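Local structure of hypothetical protein TT1561 (Thermus thermophilus, 1UF3) at residues A[19-22]-A[23-26]; A[82-85]-A[86-90]; A[136-139]-A[140-143]. The protein is of unknown function but binds calcium ions and is probably a metallo-dependent phosphoesterase of the calcineurin superfamily. One frame throughout, in Å; residues are numbered along the deposited sequence.

Contact 1 (A[19-22]-A[23-26]); sequences EALE and KFVK
Glu22 and Lys26 meet twice, through backbone and through side chains. Lys26 N gives its hydrogen to Glu22 O at 3.0 Å, and the two side chains then run alongside each other in the same direction, ending in a salt bridge of Lys26 NZ to Glu22 OE2 at 3.3 Å, weak as a hydrogen bond. With CG anti to the backbone N (chi1 -173°), the Glu22 chain runs out extended, and its carboxylate ends beside the ammonium group one turn on. This is an i to i+4 pair at the C-terminal end of helix 18-25, whose Phe24 packs on strands 7-12 and 35-39 and whose Leu21 packs on strand 35-39 and helix 49-59. The carbonyls along the turn are each taken by an amide: Ala20 O receives Phe24 N at 2.8 Å, and Leu21 O receives Val25 N with an N-H...O angle of 162°. Glu19 O accepts Lys23 N at 3.1 Å, while Lys23 CG lies 3.3 Å from Glu19 O. A leucine in place of Glu22 would probably leave the Lys26 ammonium without its charged mate and free to swing. On the buried side Leu21 CD1 touches Phe24 CD2 at 4.4 Å.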
ATOM      1  N   GLU A  19      22.741   4.517 -21.328  1.00 33.95           N
ATOM      2  CA  GLU A  19      21.829   5.637 -21.182  1.00 34.31           C
ATOM      3  C   GLU A  19      20.420   5.149 -21.481  1.00 30.87           C
ATOM      4  O   GLU A  19      19.467   5.532 -20.816  1.00 31.26           O
ATOM      5  CB  GLU A  19      22.214   6.795 -22.115  1.00 38.28           C
ATOM      6  CG  GLU A  19      23.568   7.421 -21.793  1.00 46.04           C
ATOM      7  CD  GLU A  19      23.689   7.905 -20.344  1.00 50.66           C
ATOM      8  OE1 GLU A  19      22.936   8.823 -19.943  1.00 53.75           O
ATOM      9  OE2 GLU A  19      24.547   7.366 -19.602  1.00 53.29           O
ATOM     10  N   ALA A  20      20.297   4.303 -22.492  1.00 29.24           N
ATOM     11  CA  ALA A  20      19.006   3.750 -22.858  1.00 28.08           C
ATOM     12  C   ALA A  20      18.522   2.803 -21.739  1.00 27.10           C
ATOM     13  O   ALA A  20      17.355   2.846 -21.337  1.00 26.99           O
ATOM     14  CB  ALA A  20      19.122   3.001 -24.182  1.00 26.65           C
ATOM     15  N   LEU A  21      19.419   1.955 -21.243  1.00 27.29           N
ATOM     16  CA  LEU A  21      19.083   1.023 -20.167  1.00 27.85           C
ATOM     17  C   LEU A  21      18.538   1.790 -18.974  1.00 29.98           C
ATOM     18  O   LEU A  21      17.525   1.404 -18.379  1.00 29.20           O
ATOM     19  CB  LEU A  21      20.311   0.238 -19.728  1.00 26.64           C
ATOM     20  CG  LEU A  21      20.070  -0.797 -18.628  1.00 24.41           C
ATOM     21  CD1 LEU A  21      19.113  -1.848 -19.134  1.00 25.74           C
ATOM     22  CD2 LEU A  21      21.383  -1.445 -18.226  1.00 23.16           C
ATOM     23  N   GLU A  22      19.197   2.889 -18.628  1.00 30.42           N
ATOM     24  CA  GLU A  22      18.743   3.672 -17.500  1.00 32.01           C
ATOM     25  C   GLU A  22      17.364   4.285 -17.723  1.00 32.67           C
ATOM     26  O   GLU A  22      16.555   4.353 -16.789  1.00 28.55           O
ATOM     27  CB  GLU A  22      19.726   4.781 -17.158  1.00 35.69           C
ATOM     28  CG  GLU A  22      19.311   5.480 -15.880  1.00 41.06           C
ATOM     29  CD  GLU A  22      20.212   6.617 -15.498  1.00 46.25           C
ATOM     30  OE1 GLU A  22      21.435   6.379 -15.357  1.00 48.24           O
ATOM     31  OE2 GLU A  22      19.690   7.749 -15.328  1.00 48.20           O
ATOM     32  N   LYS A  23      17.101   4.756 -18.946  1.00 31.81           N
ATOM     33  CA  LYS A  23      15.794   5.343 -19.244  1.00 31.40           C
ATOM     34  C   LYS A  23      14.761   4.215 -19.174  1.00 28.90           C
ATOM     35  O   LYS A  23      13.650   4.399 -18.678  1.00 27.88           O
ATOM     36  CB  LYS A  23      15.777   5.968 -20.647  1.00 34.86           C
ATOM     37  CG  LYS A  23      16.652   7.222 -20.818  1.00 38.28           C
ATOM     38  CD  LYS A  23      16.759   7.596 -22.304  1.00 41.95           C
ATOM     39  CE  LYS A  23      17.541   8.885 -22.545  1.00 43.85           C
ATOM     40  NZ  LYS A  23      16.752  10.114 -22.251  1.00 44.98           N
ATOM     41  N   PHE A  24      15.157   3.048 -19.672  1.00 26.72           N
ATOM     42  CA  PHE A  24      14.310   1.856 -19.687  1.00 26.82           C
ATOM     43  C   PHE A  24      13.902   1.501 -18.253  1.00 26.98           C
ATOM     44  O   PHE A  24      12.727   1.296 -17.962  1.00 25.93           O
ATOM     45  CB  PHE A  24      15.071   0.685 -20.320  1.00 24.30           C
ATOM     46  CG  PHE A  24      14.326  -0.632 -20.278  1.00 23.72           C
ATOM     47  CD1 PHE A  24      13.207  -0.846 -21.079  1.00 22.20           C
ATOM     48  CD2 PHE A  24      14.736  -1.647 -19.418  1.00 23.39           C
ATOM     49  CE1 PHE A  24      12.494  -2.056 -21.027  1.00 23.93           C
ATOM     50  CE2 PHE A  24      14.035  -2.868 -19.352  1.00 25.00           C
ATOM     51  CZ  PHE A  24      12.907  -3.070 -20.162  1.00 22.85           C
ATOM     52  N   VAL A  25      14.889   1.444 -17.367  1.00 26.70           N
ATOM     53  CA  VAL A  25      14.653   1.130 -15.959  1.00 27.07           C
ATOM     54  C   VAL A  25      13.739   2.160 -15.304  1.00 29.21           C
ATOM     55  O   VAL A  25      12.850   1.794 -14.526  1.00 30.24           O
ATOM     56  CB  VAL A  25      15.996   1.034 -15.196  1.00 25.06           C
ATOM     57  CG1 VAL A  25      15.768   0.996 -13.694  1.00 25.03           C
ATOM     58  CG2 VAL A  25      16.730  -0.213 -15.646  1.00 22.80           C
ATOM     59  N   LYS A  26      13.935   3.438 -15.621  1.00 29.27           N
ATOM     60  CA  LYS A  26      13.096   4.488 -15.054  1.00 33.12           C
ATOM     61  C   LYS A  26      11.658   4.501 -15.578  1.00 34.32           C
ATOM     62  O   LYS A  26      10.828   5.280 -15.114  1.00 37.14           O
ATOM     63  CB  LYS A  26      13.728   5.854 -15.291  1.00 35.32           C
ATOM     64  CG  LYS A  26      15.043   6.013 -14.595  1.00 39.07           C
ATOM     65  CD  LYS A  26      15.411   7.477 -14.475  1.00 41.77           C
ATOM     66  CE  LYS A  26      16.710   7.651 -13.720  1.00 43.87           C
ATOM     67  NZ  LYS A  26      17.133   9.084 -13.703  1.00 47.66           N
TER

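Contact 2 (A[82-85]-A[86-90]); sequences REAA and NVELV
The Asn86 amide has Arg82 O almost straight over one face, 3.1 Å from Asn86 CG; the angle to Asn86 ND2 is too poor for a hydrogen bond. Both residues lie on helix 77-90, the crossover of a beta-alpha-beta unit between strands 66-69 and 94-96. At the nitrogen end, close to the amide plane, Glu83 OE2 accepts a weak hydrogen bond from Asn86 ND2 at 3.4 Å, the carboxylate plane turned 79° from that of the amide. A water displaced toward the face opposite Arg82 O closes the same gap, giving a hydrogen to Glu83 OE2 at 2.5 Å and accepting a weak bond from Asn86 ND2. Glu83 reaches the amide because its chain folds back at CG (chi2 -58°). Arg82 adds a loose carbon-to-nitrogen contact, Arg82 CG to Asn86 ND2 at 4.1 Å, and its guanidinium makes a cation-pi contact with Trp134 of the fourth subunit. Backbone bonds of the i to i+4 kind carry the turn: Asn86 N to Arg82 O, Val87 N to Glu83 O and Glu88 N to Ala84 O, with a weak one from Leu89 N to Ala85 O. Glu88 is buried, and its carboxylate is satisfied elsewhere: OE2 by Tyr68 and the Asn96 backbone, OE1 by Lys141 and Tyr138 of the fourth subunit. Within the helix, Glu88 OE2 rests 3.5 Å from Ala84 CB.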
ATOM      1  N   ARG A  82      29.726 -14.173 -14.013  1.00 25.41           N
ATOM      2  CA  ARG A  82      30.244 -13.720 -12.729  1.00 24.84           C
ATOM      3  C   ARG A  82      29.598 -12.462 -12.223  1.00 24.84           C
ATOM      4  O   ARG A  82      29.304 -12.339 -11.021  1.00 22.35           O
ATOM      5  CB  ARG A  82      31.752 -13.492 -12.770  1.00 27.97           C
ATOM      6  CG  ARG A  82      32.319 -13.242 -11.358  1.00 30.25           C
ATOM      7  CD  ARG A  82      33.738 -13.757 -11.220  1.00 35.38           C
ATOM      8  NE  ARG A  82      34.127 -13.846  -9.813  1.00 37.58           N
ATOM      9  CZ  ARG A  82      35.362 -14.092  -9.387  1.00 37.24           C
ATOM     10  NH1 ARG A  82      36.351 -14.275 -10.253  1.00 38.22           N
ATOM     11  NH2 ARG A  82      35.604 -14.166  -8.088  1.00 37.40           N
ATOM     12  N   GLU A  83      29.398 -11.513 -13.134  1.00 23.50           N
ATOM     13  CA  GLU A  83      28.799 -10.249 -12.778  1.00 22.49           C
ATOM     14  C   GLU A  83      27.307 -10.401 -12.465  1.00 22.44           C
ATOM     15  O   GLU A  83      26.754  -9.617 -11.690  1.00 22.39           O
ATOM     16  CB  GLU A  83      29.031  -9.220 -13.896  1.00 22.89           C
ATOM     17  CG  GLU A  83      30.516  -8.880 -14.094  1.00 22.92           C
ATOM     18  CD  GLU A  83      31.157  -8.330 -12.823  1.00 26.16           C
ATOM     19  OE1 GLU A  83      32.372  -8.548 -12.623  1.00 29.87           O
ATOM     20  OE2 GLU A  83      30.454  -7.668 -12.028  1.00 26.11           O
ATOM     21  N   ALA A  84      26.658 -11.377 -13.091  1.00 20.70           N
ATOM     22  CA  ALA A  84      25.238 -11.636 -12.823  1.00 20.72           C
ATOM     23  C   ALA A  84      25.202 -12.220 -11.399  1.00 19.89           C
ATOM     24  O   ALA A  84      24.398 -11.811 -10.565  1.00 20.87           O
ATOM     25  CB  ALA A  84      24.678 -12.671 -13.813  1.00 18.42           C
ATOM     26  N   ALA A  85      26.100 -13.165 -11.145  1.00 18.96           N
ATOM     27  CA  ALA A  85      26.194 -13.800  -9.845  1.00 23.11           C
ATOM     28  C   ALA A  85      26.425 -12.749  -8.751  1.00 24.79           C
ATOM     29  O   ALA A  85      25.767 -12.798  -7.709  1.00 25.70           O
ATOM     30  CB  ALA A  85      27.311 -14.842  -9.853  1.00 20.57           C
ATOM     31  N   ASN A  86      27.327 -11.790  -8.997  1.00 24.84           N
ATOM     32  CA  ASN A  86      27.624 -10.711  -8.035  1.00 24.02           C
ATOM     33  C   ASN A  86      26.404  -9.841  -7.684  1.00 22.86           C
ATOM     34  O   ASN A  86      26.094  -9.631  -6.508  1.00 23.37           O
ATOM     35  CB  ASN A  86      28.735  -9.762  -8.564  1.00 27.54           C
ATOM     36  CG  ASN A  86      30.098 -10.443  -8.685  1.00 30.36           C
ATOM     37  OD1 ASN A  86      30.356 -11.463  -8.047  1.00 31.51           O
ATOM     38  ND2 ASN A  86      30.980  -9.870  -9.506  1.00 32.99           N
ATOM     39  N   VAL A  87      25.718  -9.301  -8.686  1.00 19.22           N
ATOM     40  CA  VAL A  87      24.565  -8.454  -8.375  1.00 18.28           C
ATOM     41  C   VAL A  87      23.406  -9.266  -7.766  1.00 16.62           C
ATOM     42  O   VAL A  87      22.670  -8.761  -6.941  1.00 18.16           O
ATOM     43  CB  VAL A  87      24.016  -7.722  -9.630  1.00 17.89           C
ATOM     44  CG1 VAL A  87      23.307  -8.693 -10.533  1.00 17.09           C
ATOM     45  CG2 VAL A  87      23.079  -6.623  -9.215  1.00 19.92           C
ATOM     46  N   GLU A  88      23.277 -10.517  -8.166  1.00 15.12           N
ATOM     47  CA  GLU A  88      22.174 -11.354  -7.680  1.00 18.95           C
ATOM     48  C   GLU A  88      22.340 -11.803  -6.234  1.00 18.53           C
ATOM     49  O   GLU A  88      21.400 -12.280  -5.617  1.00 18.19           O
ATOM     50  CB  GLU A  88      22.015 -12.562  -8.595  1.00 17.35           C
ATOM     51  CG  GLU A  88      21.480 -12.168  -9.977  1.00 20.23           C
ATOM     52  CD  GLU A  88      21.570 -13.279 -11.003  1.00 19.74           C
ATOM     53  OE1 GLU A  88      21.603 -14.468 -10.615  1.00 19.75           O
ATOM     54  OE2 GLU A  88      21.586 -12.959 -12.211  1.00 22.28           O
ATOM     55  N   LEU A  89      23.545 -11.671  -5.693  1.00 19.32           N
ATOM     56  CA  LEU A  89      23.753 -12.039  -4.300  1.00 19.30           C
ATOM     57  C   LEU A  89      22.946 -11.132  -3.407  1.00 19.25           C
ATOM     58  O   LEU A  89      22.251 -11.602  -2.516  1.00 20.46           O
ATOM     59  CB  LEU A  89      25.222 -11.915  -3.908  1.00 19.21           C
ATOM     60  CG  LEU A  89      26.105 -13.032  -4.435  1.00 18.73           C
ATOM     61  CD1 LEU A  89      27.600 -12.680  -4.227  1.00 21.15           C
ATOM     62  CD2 LEU A  89      25.741 -14.307  -3.699  1.00 20.58           C
ATOM     63  N   VAL A  90      23.036  -9.825  -3.648  1.00 17.00           N
ATOM     64  CA  VAL A  90      22.333  -8.875  -2.817  1.00 19.74           C
ATOM     65  C   VAL A  90      21.039  -8.319  -3.396  1.00 19.34           C
ATOM     66  O   VAL A  90      20.329  -7.595  -2.707  1.00 18.18           O
ATOM     67  CB  VAL A  90      23.267  -7.714  -2.398  1.00 20.65           C
ATOM     68  CG1 VAL A  90      24.270  -8.230  -1.358  1.00 21.78           C
ATOM     69  CG2 VAL A  90      24.012  -7.177  -3.613  1.00 25.35           C
TER
HETATM   70  O   HOH W   1      31.518  -6.924  -9.853  1.00 41.32           O

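Contact 3 (A[136-139]-A[140-143]); sequences AEYR and LKAL
Residues 136-139 lie in the last part of helix 133-140, and the chain takes up a 3-10 segment at 142-143. Two i to i+4 bonds cross the junction: Leu140 N to Ala136 O at 3.1 Å, and Lys141 N to Glu137 O at 3.0 Å, the latter more bent, with an N-H...O angle of 134°. Beyond them the pattern shortens, for Leu143 N bonds to Leu140 O at 3.1 Å, whereas Ala142 N stays 4.2 Å from Tyr138 O.

Among the side chains, Lys141 carries the contact. Its CG stands between the backbone N and the carbonyl carbon (chi1 75°), which turns the extended chain back past the preceding turn; Lys141 CG passes 3.3 Å from Tyr138 O, and Lys141 CE reaches Tyr138 CE1 at 3.4 Å. Chain and ring meet at a slant, through the CD1-CE1 side of the tyrosine. Both polar ends leave for the fourth subunit: Lys141 NZ forms a salt bridge with Glu88 there, and Tyr138 OH hydrogen-bonds to Asn96 and Glu88 of that subunit. Arg139 NH2 forms a salt bridge with Glu99, a calcium ligand in a structure of this protein, though no calcium is bound to it in this chain. Leu140 CG lies over Ala136 O at 3.3 Å.

In this calcineurin-superfamily domain helix 133-140 follows strand 130-132 and precedes strand 151-155, both parallel to strand 108-118. Ala136 and Leu140 pack against Leu175 of helix 170-179 and Val113 of strand 108-118; Leu140 also touches Phe155 of strand 151-155, and Leu143 meets Phe153 of that strand and Ala111 of strand 108-118.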
ATOM      1  N   ALA A 136      20.095 -26.892 -26.178  1.00 21.62           N
ATOM      2  CA  ALA A 136      18.989 -26.072 -25.698  1.00 24.52           C
ATOM      3  C   ALA A 136      17.872 -26.973 -25.179  1.00 25.94           C
ATOM      4  O   ALA A 136      17.271 -26.684 -24.142  1.00 25.30           O
ATOM      5  CB  ALA A 136      18.457 -25.164 -26.808  1.00 23.48           C
ATOM      6  N   GLU A 137      17.598 -28.057 -25.909  1.00 25.60           N
ATOM      7  CA  GLU A 137      16.557 -29.002 -25.520  1.00 25.98           C
ATOM      8  C   GLU A 137      16.946 -29.711 -24.224  1.00 25.46           C
ATOM      9  O   GLU A 137      16.104 -29.927 -23.342  1.00 22.59           O
ATOM     10  CB  GLU A 137      16.335 -30.034 -26.625  1.00 27.44           C
ATOM     11  CG  GLU A 137      15.594 -31.266 -26.171  1.00 34.03           C
ATOM     12  CD  GLU A 137      15.398 -32.263 -27.306  1.00 41.20           C
ATOM     13  OE1 GLU A 137      15.077 -33.444 -27.026  1.00 43.84           O
ATOM     14  OE2 GLU A 137      15.559 -31.856 -28.482  1.00 44.53           O
ATOM     15  N   TYR A 138      18.220 -30.077 -24.112  1.00 24.51           N
ATOM     16  CA  TYR A 138      18.683 -30.736 -22.903  1.00 25.82           C
ATOM     17  C   TYR A 138      18.500 -29.806 -21.690  1.00 25.64           C
ATOM     18  O   TYR A 138      18.179 -30.272 -20.603  1.00 27.24           O
ATOM     19  CB  TYR A 138      20.159 -31.152 -23.040  1.00 24.88           C
ATOM     20  CG  TYR A 138      20.650 -32.037 -21.902  1.00 26.64           C
ATOM     21  CD1 TYR A 138      20.415 -33.410 -21.913  1.00 26.30           C
ATOM     22  CD2 TYR A 138      21.320 -31.488 -20.796  1.00 27.54           C
ATOM     23  CE1 TYR A 138      20.828 -34.225 -20.863  1.00 28.16           C
ATOM     24  CE2 TYR A 138      21.739 -32.302 -19.729  1.00 26.90           C
ATOM     25  CZ  TYR A 138      21.489 -33.662 -19.773  1.00 26.57           C
ATOM     26  OH  TYR A 138      21.910 -34.484 -18.747  1.00 29.79           O
ATOM     27  N   ARG A 139      18.701 -28.499 -21.870  1.00 26.18           N
ATOM     28  CA  ARG A 139      18.541 -27.564 -20.761  1.00 25.28           C
ATOM     29  C   ARG A 139      17.081 -27.499 -20.340  1.00 25.25           C
ATOM     30  O   ARG A 139      16.765 -27.497 -19.158  1.00 23.17           O
ATOM     31  CB  ARG A 139      18.954 -26.123 -21.125  1.00 25.68           C
ATOM     32  CG  ARG A 139      20.397 -25.890 -21.553  1.00 25.87           C
ATOM     33  CD  ARG A 139      21.410 -26.528 -20.624  1.00 25.77           C
ATOM     34  NE  ARG A 139      22.769 -26.222 -21.059  1.00 24.86           N
ATOM     35  CZ  ARG A 139      23.871 -26.803 -20.584  1.00 25.11           C
ATOM     36  NH1 ARG A 139      23.799 -27.741 -19.644  1.00 23.03           N
ATOM     37  NH2 ARG A 139      25.058 -26.440 -21.047  1.00 23.85           N
ATOM     38  N   LEU A 140      16.192 -27.427 -21.322  1.00 24.14           N
ATOM     39  CA  LEU A 140      14.772 -27.307 -21.033  1.00 24.17           C
ATOM     40  C   LEU A 140      14.060 -28.554 -20.538  1.00 22.19           C
ATOM     41  O   LEU A 140      12.998 -28.446 -19.927  1.00 23.44           O
ATOM     42  CB  LEU A 140      14.046 -26.756 -22.252  1.00 25.54           C
ATOM     43  CG  LEU A 140      14.602 -25.395 -22.698  1.00 27.85           C
ATOM     44  CD1 LEU A 140      13.960 -25.006 -24.024  1.00 26.33           C
ATOM     45  CD2 LEU A 140      14.350 -24.325 -21.619  1.00 28.72           C
ATOM     46  N   LYS A 141      14.624 -29.728 -20.761  1.00 21.02           N
ATOM     47  CA  LYS A 141      13.933 -30.922 -20.312  1.00 23.90           C
ATOM     48  C   LYS A 141      13.870 -31.021 -18.782  1.00 24.23           C
ATOM     49  O   LYS A 141      13.027 -31.739 -18.250  1.00 23.54           O
ATOM     50  CB  LYS A 141      14.570 -32.197 -20.882  1.00 24.40           C
ATOM     51  CG  LYS A 141      15.876 -32.593 -20.236  1.00 23.86           C
ATOM     52  CD  LYS A 141      16.221 -34.022 -20.570  1.00 23.55           C
ATOM     53  CE  LYS A 141      17.544 -34.426 -19.928  1.00 23.72           C
ATOM     54  NZ  LYS A 141      17.841 -35.875 -20.101  1.00 23.98           N
ATOM     55  N   ALA A 142      14.757 -30.312 -18.084  1.00 22.65           N
ATOM     56  CA  ALA A 142      14.753 -30.335 -16.611  1.00 24.08           C
ATOM     57  C   ALA A 142      13.425 -29.821 -16.068  1.00 23.90           C
ATOM     58  O   ALA A 142      13.018 -30.188 -14.992  1.00 25.99           O
ATOM     59  CB  ALA A 142      15.880 -29.460 -16.060  1.00 25.14           C
ATOM     60  N   LEU A 143      12.745 -28.984 -16.837  1.00 23.92           N
ATOM     61  CA  LEU A 143      11.496 -28.396 -16.397  1.00 21.92           C
ATOM     62  C   LEU A 143      10.311 -29.352 -16.277  1.00 23.60           C
ATOM     63  O   LEU A 143       9.349 -29.053 -15.554  1.00 21.43           O
ATOM     64  CB  LEU A 143      11.130 -27.239 -17.328  1.00 22.06           C
ATOM     65  CG  LEU A 143      12.153 -26.106 -17.454  1.00 21.35           C
ATOM     66  CD1 LEU A 143      11.647 -25.087 -18.479  1.00 20.90           C
ATOM     67  CD2 LEU A 143      12.355 -25.427 -16.101  1.00 19.21           C
TER

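All three contacts are turns of helices or helix ends, in series along the chain and without touching within the chain. Contacts 1 and 3 lie on opposite sides of the chain's centre, their own centres 32 Å apart; the centre of contact 2 is 20 Å from that of contact 1 and 24 Å from that of contact 3. Contacts 2 and 3 meet reciprocally across the interface with the fourth subunit, Glu88 of each subunit with Lys141 and Tyr138 of the other. Their relation to calcium differs: the Arg139 side chain of contact 3 is about 4 Å from a bound calcium ion, that of Glu83 in contact 2 about 10 Å from one, and that of Leu21 in contact 1 about 12 Å from the side chain of the calcium-site residue Ala47.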